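Local structure of Poly(A) RNA polymerase protein 2 (3NYB) at residues A[91-96]-A[119-124]; A[78-83]-A[133-138]; A[63-68]-A[139-144]; A[54-59]-A[97-102]; A[58-63]-A[83-88]. The protein probably catalyses the addition of adenosines to RNA as the poly(A) polymerase subunit of the core of TRAMP, an RNA surveillance complex. The protein carries 1 engineered substitution. All blocks are in the same frame, centred on the assembly; numbering follows the deposited sequence.

Contact 1 of 5, residues A[91-96]-A[119-124]; sequences ESRNNL and RVPIIK
L96, R93 and S92 face P121 and I123 where helix 92-96 runs nearly parallel to strand 121-124, the two axes 8.9 Å apart and inclined at 14°. This is helix-on-sheet packing in the palm of a nucleotidyltransferase: helix 92-105 lies against strand 121-127 of the mixed five-strand sheet. L96 does most of the work with its two methyl branches. The L96 and P121 side chains cross at about a right angle, CD1 meeting P121 CB at 3.7 Å, while L96 CD2 slides past I123 in the opposite direction, 3.5 Å from its CG2 methyl. The L96 CG is anti to its own carbonyl carbon (chi1 -71°), and from there the fork reaches both residues at once. R93 extends fully from CG to NE and lays its guanidinium over the proline, with P121 CB 3.9 Å above the guanidinium plane and over its centre, an aliphatic contact for a charged group near the exposed margin. F138 also packs on L96, and I123 leans on V136 of the next strand. S92 adds its CB, 3.8 Å from P121 CG.

Contact 2 of 5, residues A[78-83]-A[133-138]; sequences DIDCVV and HIAVSF. Engineered in segment 133-138: A135 (natural residue Asp).
V83 and F138 close the tightly packed end of two parallel strands, and D78 and H133 form the looser, wetter end. V83 lies alongside F138, both pointing the same way, with V83 CB 3.6 Å from CD1 of the phenyl ring; V83 CG2 turns instead to V136 CG1, also at 3.6 Å. F138 keeps its CG anti to the carbonyl carbon (chi1 -59°), which brings the ring back against V83 and onto L87, S92, N95 and L96. Replacing F138 by an alanine is likely to leave a gap between V83 and helix 92-105, with L96 losing its aromatic cover. Five backbone hydrogen bonds join the strands, from I79 N to H133 O through to V83 N to S137 O; C81 N meets A135 O at 2.8 Å. The pair lies in the middle of the mixed sheet of the palm. D78 and D80 belong to a D-I-D sequence that, as in related nucleotidyltransferases, probably supplies metal-binding carboxylates. A135 is engineered, an aspartate in the natural protein, and shares a face with D80; its CB lies 4.1 Å from D78 CB. C81 and V136 turn to the opposite face, where V136 meets L99 of helix 92-105; C81 also touches L62 of the adjacent strand. At the wet end a water donates to D78 OD1 at 2.8 Å and weakly meets the H133 ring edge, in plane, 3.4 Å from ND1.

Contact 3 of 5, residues A[63-68]-A[139-144]; sequences HVFGSY and ERTNGI
F65 meets R140 and T141 with one face and one edge of its ring. R140 CA stands over the face, 4.1 Å from the centroid and offset toward the rim, a CH-pi contact. At the edge, in the ring plane, T141 OG1 lies 3.5 Å from F65 CE1. The extended R140 side chain then runs back past the phenylalanine in the opposite direction, bringing NE within 3.8 Å of F65 CB; its guanidinium, turned 66° from the ring, continues toward H63. The phenyl ring gets there because CG sits between the backbone N and the carbonyl carbon (chi1 68°), which swings it over the 139-144 loop. With an alanine in place of F65 the ring under R140 CA is gone, and the arginine chain is likely to lose its support and turn more freely. In the second shell, V82 touches both F65 and R140, and the E139 carbonyl accepts a hydrogen bond from S137 OG. G66 follows with backbone angles that would jam a side chain against the F65 carbonyl; G66 and S67 are consistent with the glycine-serine motif of nucleotidyltransferases. The contact thus lies at the surface, where outermost strand 62-65, bonded to strand 79-83, is lapped by the loop between strand 132-137 and helix 145-155.

Contact 4 of 5, residues A[54-59]-A[97-102]; sequences KQLWPD and YSLASH
The imidazole of H102 carries L56 on one face and Q55 at its edge. L56 CD2 sits 3.7 Å above the ring plane, offset toward the rim, a CH-pi contact only 15° off the ring normal. At the edge, in the plane of the imidazole, Q55 NE2 comes 3.2 Å from H102 NE2, with the amide turned 74° against the ring; Q55 OE1 has its own weak hydrogen bond from K106. The second flat group is the indole of W57: L56 CB lies 3.5 Å above it and over its centre, while L99 CB approaches the far edge, 4.3 Å from CH2 and near the ring plane. L56 is therefore layered between two rings, its CB on the tryptophan and a methyl on the histidine. Its other methyl, CD1, points between them to the helix backbone, 3.8 Å from L99 CA, with L99 CD1 a little farther off. H102 CG is anti to the backbone N (chi1 -179°), which carries the imidazole away from the helix, with one face against L56. S98 borders the site, its OG already bonded to N94 O one turn back. In this nucleotidyltransferase palm the connection from helix 36-54 to strand 62-65 packs against helix 92-105, which itself covers the sheet, at a surface remote from the centre of the chain.

Contact 5 of 5, residues A[58-63]-A[83-88]; sequences PDADLH and VTSELG
A60 pushes its methyl into a shallow hollow formed by V83, S85 and L87: A60 CB is 3.8 Å from V83 CG1, touches S85 CB as closely and meets L87 CD1 more loosely. V53 of helix 36-54 touches both A60 and V83 and adds a further wall. Next along, L62 CD1 fits against the other branch of V83, 3.7 Å from CG2; L62 CG is anti to the backbone N (chi1 -179°), and its end bends back toward the neighbouring strand. L62 and V83 form an antiparallel non-hydrogen-bonded pair, the point where edge strand 62-65 of the palm sheet begins and strand 79-83 ends. Just past it the ladder changes character. T84 N still donates to D61 O, at 3.2 Å, but D61 N bonds to T84 OG1 at 2.8 Å, the side-chain hydroxyl standing where a strand partner would offer its carbonyl. T84 is thereby held through its backbone N and its hydroxyl, and its CG2 methyl touches the edge of the H63 ring, 4.0 Å from CD2. D61 turns its carboxylate the other way: OD1 takes L62 N with its anti lone pair and forms a salt bridge with R50 of helix 36-54. S85 OG fills the bend at D59, 3.2 Å from D59 CB, and the chain then turns at E86, the centre of an inverse gamma turn leading toward helix 92-105.

Contact 2 is the middle of the palm sheet, and the others border it at 8 to 14 Å between centres. The centres of contacts 2 and 3 are closest, 8 Å apart. Strands 62-65 and 79-83 join these two through D80 O and F65 N (3.0 Å). Contact 1 meets contact 2 across I123 O and V136 N (2.8 Å). Contacts 4 and 5 start from the same turn, share P58 and D59 and have centres 10 Å apart, with W57 against L87; contacts 1 and 4 both use helix 92-105. The probable active site, marked by D78, D80 and the engineered position 135, lies at contact 2, with the G66-S67 turn of contact 3 close by; contact 4 is outer packing.

Contact 1 of 5, residues A[91-96]-A[119-124]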
# COMPACT_ATOMS: atom_id res chain seq x y z
N GLU A 91 -4.02 30.34 13.21
CA GLU A 91 -3.81 31.26 12.10
C GLU A 91 -3.66 30.49 10.79
O GLU A 91 -3.63 31.09 9.70
CB GLU A 91 -2.58 32.13 12.37
CG GLU A 91 -2.48 33.36 11.49
CD GLU A 91 -3.56 34.39 11.79
OE1 GLU A 91 -3.66 35.39 11.04
OE2 GLU A 91 -4.30 34.20 12.78
N SER A 92 -3.58 29.16 10.89
CA SER A 92 -3.45 28.30 9.72
C SER A 92 -4.39 28.67 8.55
O SER A 92 -3.90 28.85 7.43
CB SER A 92 -3.63 26.84 10.13
OG SER A 92 -2.42 26.22 10.46
N ARG A 93 -5.70 28.77 8.82
CA ARG A 93 -6.66 28.93 7.77
C ARG A 93 -6.53 30.30 7.15
O ARG A 93 -6.41 30.44 5.89
CB ARG A 93 -8.07 28.74 8.27
CG ARG A 93 -8.43 27.24 8.31
CD ARG A 93 -9.83 26.99 8.79
NE ARG A 93 -10.13 25.56 8.82
CZ ARG A 93 -9.57 24.70 9.68
NH1 ARG A 93 -8.74 25.15 10.60
NH2 ARG A 93 -9.82 23.39 9.64
N ASN A 94 -6.70 31.33 7.98
CA ASN A 94 -6.57 32.71 7.51
C ASN A 94 -5.38 32.88 6.55
O ASN A 94 -5.49 33.58 5.55
CB ASN A 94 -6.34 33.60 8.72
CG ASN A 94 -7.54 33.64 9.66
OD1 ASN A 94 -8.72 33.37 9.30
ND2 ASN A 94 -7.26 34.00 10.89
N ASN A 95 -4.27 32.20 6.84
CA ASN A 95 -3.03 32.28 6.03
C ASN A 95 -3.15 31.48 4.74
O ASN A 95 -2.58 31.84 3.71
CB ASN A 95 -1.80 31.83 6.84
CG ASN A 95 -1.36 32.89 7.87
OD1 ASN A 95 -1.70 34.08 7.74
ND2 ASN A 95 -0.60 32.47 8.87
N LEU A 96 -3.88 30.36 4.79
CA LEU A 96 -4.14 29.61 3.57
C LEU A 96 -5.02 30.44 2.61
O LEU A 96 -4.76 30.46 1.40
CB LEU A 96 -4.77 28.24 3.86
CG LEU A 96 -3.90 27.14 4.50
CD1 LEU A 96 -4.75 26.05 5.16
CD2 LEU A 96 -2.94 26.50 3.51
N ARG A 119 -7.67 17.08 10.73
CA ARG A 119 -7.60 18.30 11.53
C ARG A 119 -6.49 19.26 11.10
O ARG A 119 -6.33 20.34 11.68
CB ARG A 119 -7.47 17.99 13.02
CG ARG A 119 -8.72 17.40 13.63
CD ARG A 119 -8.60 17.28 15.14
NE ARG A 119 -9.59 16.35 15.67
CZ ARG A 119 -9.47 15.03 15.60
NH1 ARG A 119 -8.40 14.49 15.02
NH2 ARG A 119 -10.42 14.24 16.10
N VAL A 120 -5.71 18.86 10.10
CA VAL A 120 -4.73 19.76 9.49
C VAL A 120 -5.30 20.29 8.18
O VAL A 120 -5.57 19.52 7.26
CB VAL A 120 -3.40 19.05 9.21
CG1 VAL A 120 -2.41 20.01 8.56
CG2 VAL A 120 -2.83 18.48 10.50
N PRO A 121 -5.50 21.62 8.10
CA PRO A 121 -6.12 22.25 6.93
C PRO A 121 -5.13 22.33 5.78
O PRO A 121 -3.97 22.66 6.00
CB PRO A 121 -6.46 23.65 7.43
CG PRO A 121 -5.51 23.91 8.54
CD PRO A 121 -5.08 22.59 9.12
N ILE A 122 -5.60 22.01 4.58
CA ILE A 122 -4.73 21.88 3.42
C ILE A 122 -5.29 22.58 2.19
O ILE A 122 -6.50 22.68 2.01
CB ILE A 122 -4.51 20.40 3.08
CG1 ILE A 122 -3.72 19.72 4.19
CG2 ILE A 122 -3.77 20.25 1.76
CD1 ILE A 122 -3.69 18.22 4.05
N ILE A 123 -4.40 23.07 1.34
CA ILE A 123 -4.78 23.77 0.12
C ILE A 123 -4.29 22.95 -1.09
O ILE A 123 -3.09 22.68 -1.24
CB ILE A 123 -4.18 25.20 0.13
CG1 ILE A 123 -4.51 25.95 -1.14
CG2 ILE A 123 -2.66 25.16 0.27
CD1 ILE A 123 -3.50 27.04 -1.43
N LYS A 124 -5.22 22.52 -1.94
CA LYS A 124 -4.87 21.73 -3.12
C LYS A 124 -5.04 22.57 -4.38
O LYS A 124 -5.98 23.34 -4.48
CB LYS A 124 -5.77 20.50 -3.25
CG LYS A 124 -5.74 19.58 -2.06
CD LYS A 124 -6.91 18.60 -2.12
CE LYS A 124 -6.83 17.70 -3.34
NZ LYS A 124 -7.93 16.69 -3.37

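Contact 2 of 5, residues A[78-83]-A[133-138]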
# COMPACT_ATOMS: atom_id res chain seq x y z
N ASP A 78 -0.95 14.31 -5.81
CA ASP A 78 -0.51 15.57 -5.19
C ASP A 78 0.82 15.36 -4.53
O ASP A 78 1.03 14.35 -3.83
CB ASP A 78 -1.46 16.03 -4.08
CG ASP A 78 -2.87 16.24 -4.54
OD1 ASP A 78 -3.11 16.32 -5.76
OD2 ASP A 78 -3.75 16.33 -3.65
N ILE A 79 1.72 16.32 -4.70
CA ILE A 79 2.94 16.30 -3.92
C ILE A 79 2.76 17.25 -2.75
O ILE A 79 2.39 18.41 -2.92
CB ILE A 79 4.21 16.57 -4.78
CG1 ILE A 79 4.78 17.95 -4.57
CG2 ILE A 79 3.91 16.40 -6.27
CD1 ILE A 79 5.64 18.34 -5.75
N ASP A 80 2.99 16.72 -1.55
CA ASP A 80 2.68 17.44 -0.32
C ASP A 80 3.82 18.34 0.13
O ASP A 80 4.97 17.91 0.22
CB ASP A 80 2.35 16.44 0.80
CG ASP A 80 1.41 15.34 0.33
OD1 ASP A 80 0.24 15.65 0.02
OD2 ASP A 80 1.84 14.16 0.28
N CYS A 81 3.49 19.59 0.43
CA CYS A 81 4.47 20.55 0.94
C CYS A 81 4.03 21.16 2.26
O CYS A 81 2.85 21.41 2.47
CB CYS A 81 4.69 21.65 -0.08
SG CYS A 81 4.91 21.01 -1.73
N VAL A 82 5.01 21.40 3.15
CA VAL A 82 4.81 22.16 4.38
C VAL A 82 5.43 23.54 4.23
O VAL A 82 6.54 23.67 3.71
CB VAL A 82 5.57 21.53 5.56
CG1 VAL A 82 4.66 21.44 6.78
CG2 VAL A 82 6.13 20.17 5.19
N VAL A 83 4.74 24.56 4.73
CA VAL A 83 5.31 25.91 4.80
C VAL A 83 5.72 26.21 6.23
O VAL A 83 4.97 25.91 7.16
CB VAL A 83 4.31 26.95 4.34
CG1 VAL A 83 4.88 28.34 4.51
CG2 VAL A 83 3.95 26.71 2.90
N HIS A 133 0.31 18.64 -9.62
CA HIS A 133 -0.64 18.78 -8.52
C HIS A 133 0.07 19.02 -7.21
O HIS A 133 0.94 18.24 -6.83
CB HIS A 133 -1.50 17.52 -8.42
CG HIS A 133 -2.43 17.35 -9.57
ND1 HIS A 133 -3.78 17.65 -9.50
CD2 HIS A 133 -2.22 16.93 -10.84
CE1 HIS A 133 -4.34 17.42 -10.66
NE2 HIS A 133 -3.41 16.98 -11.50
N ILE A 134 -0.32 20.08 -6.51
CA ILE A 134 0.29 20.43 -5.23
C ILE A 134 -0.73 20.49 -4.10
O ILE A 134 -1.87 20.97 -4.30
CB ILE A 134 0.97 21.81 -5.27
CG1 ILE A 134 2.28 21.75 -6.05
CG2 ILE A 134 1.23 22.32 -3.87
CD1 ILE A 134 2.11 22.03 -7.48
N ALA A 135 -0.32 20.02 -2.93
CA ALA A 135 -1.08 20.23 -1.70
C ALA A 135 -0.20 20.86 -0.62
O ALA A 135 0.81 20.29 -0.22
CB ALA A 135 -1.66 18.94 -1.21
N VAL A 136 -0.61 22.04 -0.14
CA VAL A 136 0.18 22.79 0.84
C VAL A 136 -0.50 22.88 2.19
O VAL A 136 -1.70 23.09 2.27
CB VAL A 136 0.45 24.23 0.36
CG1 VAL A 136 1.04 25.04 1.49
CG2 VAL A 136 1.37 24.23 -0.84
N SER A 137 0.30 22.75 3.25
CA SER A 137 -0.17 22.88 4.61
C SER A 137 0.97 23.45 5.47
O SER A 137 2.12 23.42 5.04
CB SER A 137 -0.57 21.52 5.14
OG SER A 137 0.59 20.71 5.29
N PHE A 138 0.65 23.95 6.66
CA PHE A 138 1.67 24.50 7.56
C PHE A 138 2.11 23.48 8.60
O PHE A 138 2.67 23.84 9.63
CB PHE A 138 1.18 25.77 8.26
CG PHE A 138 0.79 26.87 7.31
CD1 PHE A 138 1.75 27.71 6.76
CD2 PHE A 138 -0.53 27.08 6.98
CE1 PHE A 138 1.40 28.71 5.89
CE2 PHE A 138 -0.89 28.08 6.10
CZ PHE A 138 0.07 28.89 5.55
O HOH W 1 -4.25 18.82 -6.39

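Contact 3 of 5, residues A[63-68]-A[139-144]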
# COMPACT_ATOMS: atom_id res chain seq x y z
N HIS A 63 8.93 22.70 2.03
CA HIS A 63 9.57 21.40 1.90
C HIS A 63 8.62 20.29 1.47
O HIS A 63 7.47 20.23 1.91
CB HIS A 63 10.28 21.01 3.20
CG HIS A 63 11.33 21.99 3.61
ND1 HIS A 63 12.47 22.20 2.87
CD2 HIS A 63 11.42 22.82 4.68
CE1 HIS A 63 13.21 23.12 3.46
NE2 HIS A 63 12.59 23.51 4.56
N VAL A 64 9.10 19.42 0.59
CA VAL A 64 8.33 18.27 0.16
C VAL A 64 8.42 17.19 1.22
O VAL A 64 9.52 16.80 1.60
CB VAL A 64 8.91 17.68 -1.14
CG1 VAL A 64 8.16 16.39 -1.54
CG2 VAL A 64 8.91 18.71 -2.26
N PHE A 65 7.27 16.70 1.69
CA PHE A 65 7.23 15.55 2.60
C PHE A 65 6.28 14.47 2.09
O PHE A 65 5.38 14.75 1.31
CB PHE A 65 6.78 16.01 3.99
CG PHE A 65 5.33 16.45 4.04
CD1 PHE A 65 4.32 15.56 4.37
CD2 PHE A 65 4.98 17.76 3.74
CE1 PHE A 65 2.98 15.97 4.41
CE2 PHE A 65 3.66 18.18 3.78
CZ PHE A 65 2.66 17.28 4.12
N GLY A 66 6.46 13.23 2.53
CA GLY A 66 5.49 12.19 2.23
C GLY A 66 5.86 11.33 1.03
O GLY A 66 7.03 11.07 0.78
N SER A 67 4.84 10.89 0.30
CA SER A 67 5.02 10.00 -0.83
C SER A 67 6.17 10.41 -1.74
O SER A 67 6.84 9.56 -2.31
CB SER A 67 3.74 9.91 -1.64
OG SER A 67 2.73 9.25 -0.90
N TYR A 68 6.38 11.72 -1.88
CA TYR A 68 7.35 12.20 -2.85
C TYR A 68 8.79 12.30 -2.35
O TYR A 68 9.70 12.42 -3.15
CB TYR A 68 6.89 13.53 -3.50
CG TYR A 68 5.95 13.36 -4.69
CD1 TYR A 68 6.44 13.40 -6.00
CD2 TYR A 68 4.59 13.17 -4.51
CE1 TYR A 68 5.59 13.26 -7.09
CE2 TYR A 68 3.72 13.02 -5.59
CZ TYR A 68 4.23 13.07 -6.89
OH TYR A 68 3.39 12.92 -7.97
N GLU A 139 1.87 22.21 8.31
CA GLU A 139 2.16 21.14 9.25
C GLU A 139 2.18 19.81 8.50
O GLU A 139 1.26 19.51 7.74
CB GLU A 139 1.07 21.12 10.33
CG GLU A 139 1.31 20.16 11.48
CD GLU A 139 0.42 20.48 12.68
OE1 GLU A 139 0.75 21.42 13.44
OE2 GLU A 139 -0.60 19.79 12.87
N ARG A 140 3.22 19.01 8.68
CA ARG A 140 3.25 17.69 8.06
C ARG A 140 1.99 16.94 8.46
O ARG A 140 1.51 17.10 9.57
CB ARG A 140 4.50 16.91 8.45
CG ARG A 140 5.75 17.53 7.88
CD ARG A 140 6.99 16.66 8.01
NE ARG A 140 8.09 17.32 7.31
CZ ARG A 140 8.69 18.42 7.76
NH1 ARG A 140 8.31 18.97 8.91
NH2 ARG A 140 9.67 18.97 7.06
N THR A 141 1.46 16.14 7.55
CA THR A 141 0.19 15.47 7.80
C THR A 141 0.37 14.02 8.24
O THR A 141 -0.58 13.38 8.68
CB THR A 141 -0.78 15.53 6.59
OG1 THR A 141 -0.18 14.91 5.44
CG2 THR A 141 -1.17 16.98 6.27
N ASN A 142 1.58 13.49 8.11
CA ASN A 142 1.81 12.11 8.51
C ASN A 142 2.60 11.99 9.81
O ASN A 142 3.73 11.52 9.83
CB ASN A 142 2.48 11.32 7.39
CG ASN A 142 1.86 9.95 7.21
OD1 ASN A 142 2.03 9.30 6.17
ND2 ASN A 142 1.11 9.50 8.21
N GLY A 143 1.97 12.42 10.90
CA GLY A 143 2.58 12.36 12.22
C GLY A 143 4.03 12.78 12.21
O GLY A 143 4.44 13.64 11.43
N ILE A 144 4.82 12.16 13.08
CA ILE A 144 6.24 12.45 13.21
C ILE A 144 6.97 11.13 13.40
O ILE A 144 7.88 10.78 12.64
CB ILE A 144 6.53 13.37 14.42
CG1 ILE A 144 5.31 14.24 14.75
CG2 ILE A 144 7.74 14.24 14.13
CD1 ILE A 144 4.26 13.56 15.64

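Contact 4 of 5, residues A[54-59]-A[97-102]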
# COMPACT_ATOMS: atom_id res chain seq x y z
N LYS A 54 7.68 33.12 -0.39
CA LYS A 54 8.58 34.14 0.10
C LYS A 54 7.96 35.52 -0.05
O LYS A 54 8.13 36.38 0.81
CB LYS A 54 9.91 34.08 -0.66
CG LYS A 54 10.76 32.84 -0.41
CD LYS A 54 10.97 32.60 1.07
CE LYS A 54 12.40 32.17 1.38
NZ LYS A 54 12.89 31.13 0.44
N GLN A 55 7.23 35.74 -1.14
CA GLN A 55 6.62 37.04 -1.40
C GLN A 55 5.62 37.49 -0.34
O GLN A 55 5.47 38.69 -0.11
CB GLN A 55 5.94 37.05 -2.77
CG GLN A 55 6.89 37.20 -3.92
CD GLN A 55 6.29 36.74 -5.22
OE1 GLN A 55 6.93 36.80 -6.26
NE2 GLN A 55 5.04 36.28 -5.16
N LEU A 56 4.91 36.54 0.26
CA LEU A 56 4.00 36.86 1.36
C LEU A 56 4.75 36.92 2.68
O LEU A 56 4.55 37.84 3.48
CB LEU A 56 2.89 35.81 1.48
CG LEU A 56 1.89 35.64 0.33
CD1 LEU A 56 0.74 34.75 0.77
CD2 LEU A 56 1.37 36.99 -0.15
N TRP A 57 5.61 35.93 2.90
CA TRP A 57 6.34 35.78 4.14
C TRP A 57 7.77 35.41 3.80
O TRP A 57 8.08 34.24 3.62
CB TRP A 57 5.71 34.66 4.98
CG TRP A 57 4.23 34.80 5.13
CD1 TRP A 57 3.57 35.73 5.88
CD2 TRP A 57 3.22 34.01 4.52
NE1 TRP A 57 2.22 35.56 5.78
CE2 TRP A 57 1.97 34.48 4.93
CE3 TRP A 57 3.24 32.91 3.64
CZ2 TRP A 57 0.76 33.94 4.53
CZ3 TRP A 57 2.04 32.35 3.24
CH2 TRP A 57 0.82 32.87 3.68
N PRO A 58 8.65 36.42 3.69
CA PRO A 58 10.06 36.21 3.31
C PRO A 58 10.81 35.28 4.26
O PRO A 58 11.87 34.76 3.90
CB PRO A 58 10.64 37.63 3.34
CG PRO A 58 9.64 38.44 4.11
CD PRO A 58 8.32 37.85 3.75
N ASP A 59 10.25 35.06 5.45
CA ASP A 59 10.84 34.13 6.42
C ASP A 59 10.50 32.65 6.17
O ASP A 59 11.17 31.76 6.69
CB ASP A 59 10.42 34.51 7.84
CG ASP A 59 11.11 35.76 8.33
OD1 ASP A 59 12.10 36.18 7.70
OD2 ASP A 59 10.65 36.33 9.35
N TYR A 97 -6.04 31.12 3.13
CA TYR A 97 -6.89 31.95 2.27
C TYR A 97 -6.03 32.98 1.53
O TYR A 97 -6.26 33.25 0.35
CB TYR A 97 -7.98 32.66 3.08
CG TYR A 97 -8.81 31.73 3.94
CD1 TYR A 97 -9.17 32.09 5.24
CD2 TYR A 97 -9.22 30.49 3.46
CE1 TYR A 97 -9.93 31.25 6.03
CE2 TYR A 97 -9.98 29.64 4.25
CZ TYR A 97 -10.33 30.02 5.53
OH TYR A 97 -11.08 29.17 6.31
N SER A 98 -5.04 33.52 2.22
CA SER A 98 -4.16 34.54 1.65
C SER A 98 -3.24 33.97 0.58
O SER A 98 -3.03 34.57 -0.46
CB SER A 98 -3.33 35.21 2.74
OG SER A 98 -4.17 35.70 3.77
N LEU A 99 -2.67 32.80 0.88
CA LEU A 99 -1.84 32.08 -0.07
C LEU A 99 -2.65 31.73 -1.32
O LEU A 99 -2.18 31.90 -2.45
CB LEU A 99 -1.31 30.80 0.57
CG LEU A 99 -0.42 29.89 -0.27
CD1 LEU A 99 0.64 30.70 -1.04
CD2 LEU A 99 0.24 28.83 0.62
N ALA A 100 -3.87 31.24 -1.11
CA ALA A 100 -4.77 30.91 -2.21
C ALA A 100 -5.01 32.12 -3.08
O ALA A 100 -4.71 32.11 -4.27
CB ALA A 100 -6.10 30.36 -1.69
N SER A 101 -5.58 33.16 -2.48
CA SER A 101 -5.82 34.40 -3.20
C SER A 101 -4.60 34.80 -4.02
O SER A 101 -4.72 35.22 -5.17
CB SER A 101 -6.18 35.50 -2.22
OG SER A 101 -7.11 36.38 -2.78
N HIS A 102 -3.42 34.62 -3.44
CA HIS A 102 -2.16 35.06 -4.05
C HIS A 102 -1.73 34.15 -5.22
O HIS A 102 -1.29 34.63 -6.26
CB HIS A 102 -1.08 35.15 -2.97
CG HIS A 102 0.26 35.62 -3.46
ND1 HIS A 102 1.43 34.92 -3.23
CD2 HIS A 102 0.62 36.73 -4.16
CE1 HIS A 102 2.44 35.57 -3.76
NE2 HIS A 102 1.98 36.67 -4.34

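Contact 5 of 5, residues A[58-63]-A[83-88]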
# COMPACT_ATOMS: atom_id res chain seq x y z
N PRO A 58 8.65 36.42 3.69
CA PRO A 58 10.06 36.21 3.31
C PRO A 58 10.81 35.28 4.26
O PRO A 58 11.87 34.76 3.90
CB PRO A 58 10.64 37.63 3.34
CG PRO A 58 9.64 38.44 4.11
CD PRO A 58 8.32 37.85 3.75
N ASP A 59 10.25 35.06 5.45
CA ASP A 59 10.84 34.13 6.42
C ASP A 59 10.50 32.65 6.17
O ASP A 59 11.17 31.76 6.69
CB ASP A 59 10.42 34.51 7.84
CG ASP A 59 11.11 35.76 8.33
OD1 ASP A 59 12.10 36.18 7.70
OD2 ASP A 59 10.65 36.33 9.35
N ALA A 60 9.46 32.40 5.38
CA ALA A 60 8.97 31.04 5.19
C ALA A 60 9.77 30.27 4.15
O ALA A 60 10.30 30.84 3.20
CB ALA A 60 7.49 31.06 4.81
N ASP A 61 9.85 28.95 4.34
CA ASP A 61 10.46 28.05 3.38
C ASP A 61 9.38 27.03 3.03
O ASP A 61 8.25 27.11 3.52
CB ASP A 61 11.69 27.36 3.98
CG ASP A 61 12.84 27.21 2.99
OD1 ASP A 61 12.61 26.88 1.80
OD2 ASP A 61 14.01 27.42 3.41
N LEU A 62 9.74 26.06 2.20
CA LEU A 62 8.77 25.10 1.69
C LEU A 62 9.47 23.77 1.46
O LEU A 62 10.48 23.71 0.76
CB LEU A 62 8.17 25.62 0.38
CG LEU A 62 7.11 24.81 -0.35
CD1 LEU A 62 5.86 24.65 0.50
CD2 LEU A 62 6.76 25.49 -1.67
N HIS A 63 8.93 22.70 2.03
CA HIS A 63 9.57 21.40 1.90
C HIS A 63 8.62 20.29 1.47
O HIS A 63 7.47 20.23 1.91
CB HIS A 63 10.28 21.01 3.20
CG HIS A 63 11.33 21.99 3.61
ND1 HIS A 63 12.47 22.20 2.87
CD2 HIS A 63 11.42 22.82 4.68
CE1 HIS A 63 13.21 23.12 3.46
NE2 HIS A 63 12.59 23.51 4.56
N VAL A 83 4.74 24.56 4.73
CA VAL A 83 5.31 25.91 4.80
C VAL A 83 5.72 26.21 6.23
O VAL A 83 4.97 25.91 7.16
CB VAL A 83 4.31 26.95 4.34
CG1 VAL A 83 4.88 28.34 4.51
CG2 VAL A 83 3.95 26.71 2.90
N THR A 84 6.89 26.85 6.39
CA THR A 84 7.62 26.84 7.67
C THR A 84 7.70 28.09 8.56
O THR A 84 8.20 27.99 9.68
CB THR A 84 9.09 26.36 7.47
OG1 THR A 84 9.64 26.97 6.29
CG2 THR A 84 9.16 24.84 7.35
N SER A 85 7.25 29.26 8.12
CA SER A 85 7.23 30.37 9.09
C SER A 85 6.21 30.05 10.18
O SER A 85 5.30 29.26 9.95
CB SER A 85 6.90 31.70 8.42
OG SER A 85 8.08 32.40 8.08
N GLU A 86 6.37 30.63 11.36
CA GLU A 86 5.39 30.41 12.42
C GLU A 86 4.02 30.95 12.00
O GLU A 86 3.62 32.04 12.41
CB GLU A 86 5.84 30.99 13.77
CG GLU A 86 6.59 32.32 13.70
CD GLU A 86 7.17 32.74 15.04
OE1 GLU A 86 6.41 32.83 16.03
OE2 GLU A 86 8.40 32.98 15.11
N LEU A 87 3.32 30.18 11.17
CA LEU A 87 2.08 30.62 10.55
C LEU A 87 0.95 29.63 10.82
O LEU A 87 -0.19 29.86 10.43
CB LEU A 87 2.26 30.75 9.03
CG LEU A 87 3.22 31.84 8.52
CD1 LEU A 87 3.76 31.49 7.13
CD2 LEU A 87 2.57 33.23 8.53
N GLY A 88 1.28 28.53 11.49
CA GLY A 88 0.32 27.47 11.74
C GLY A 88 -0.68 27.77 12.84
O GLY A 88 -1.15 28.90 12.98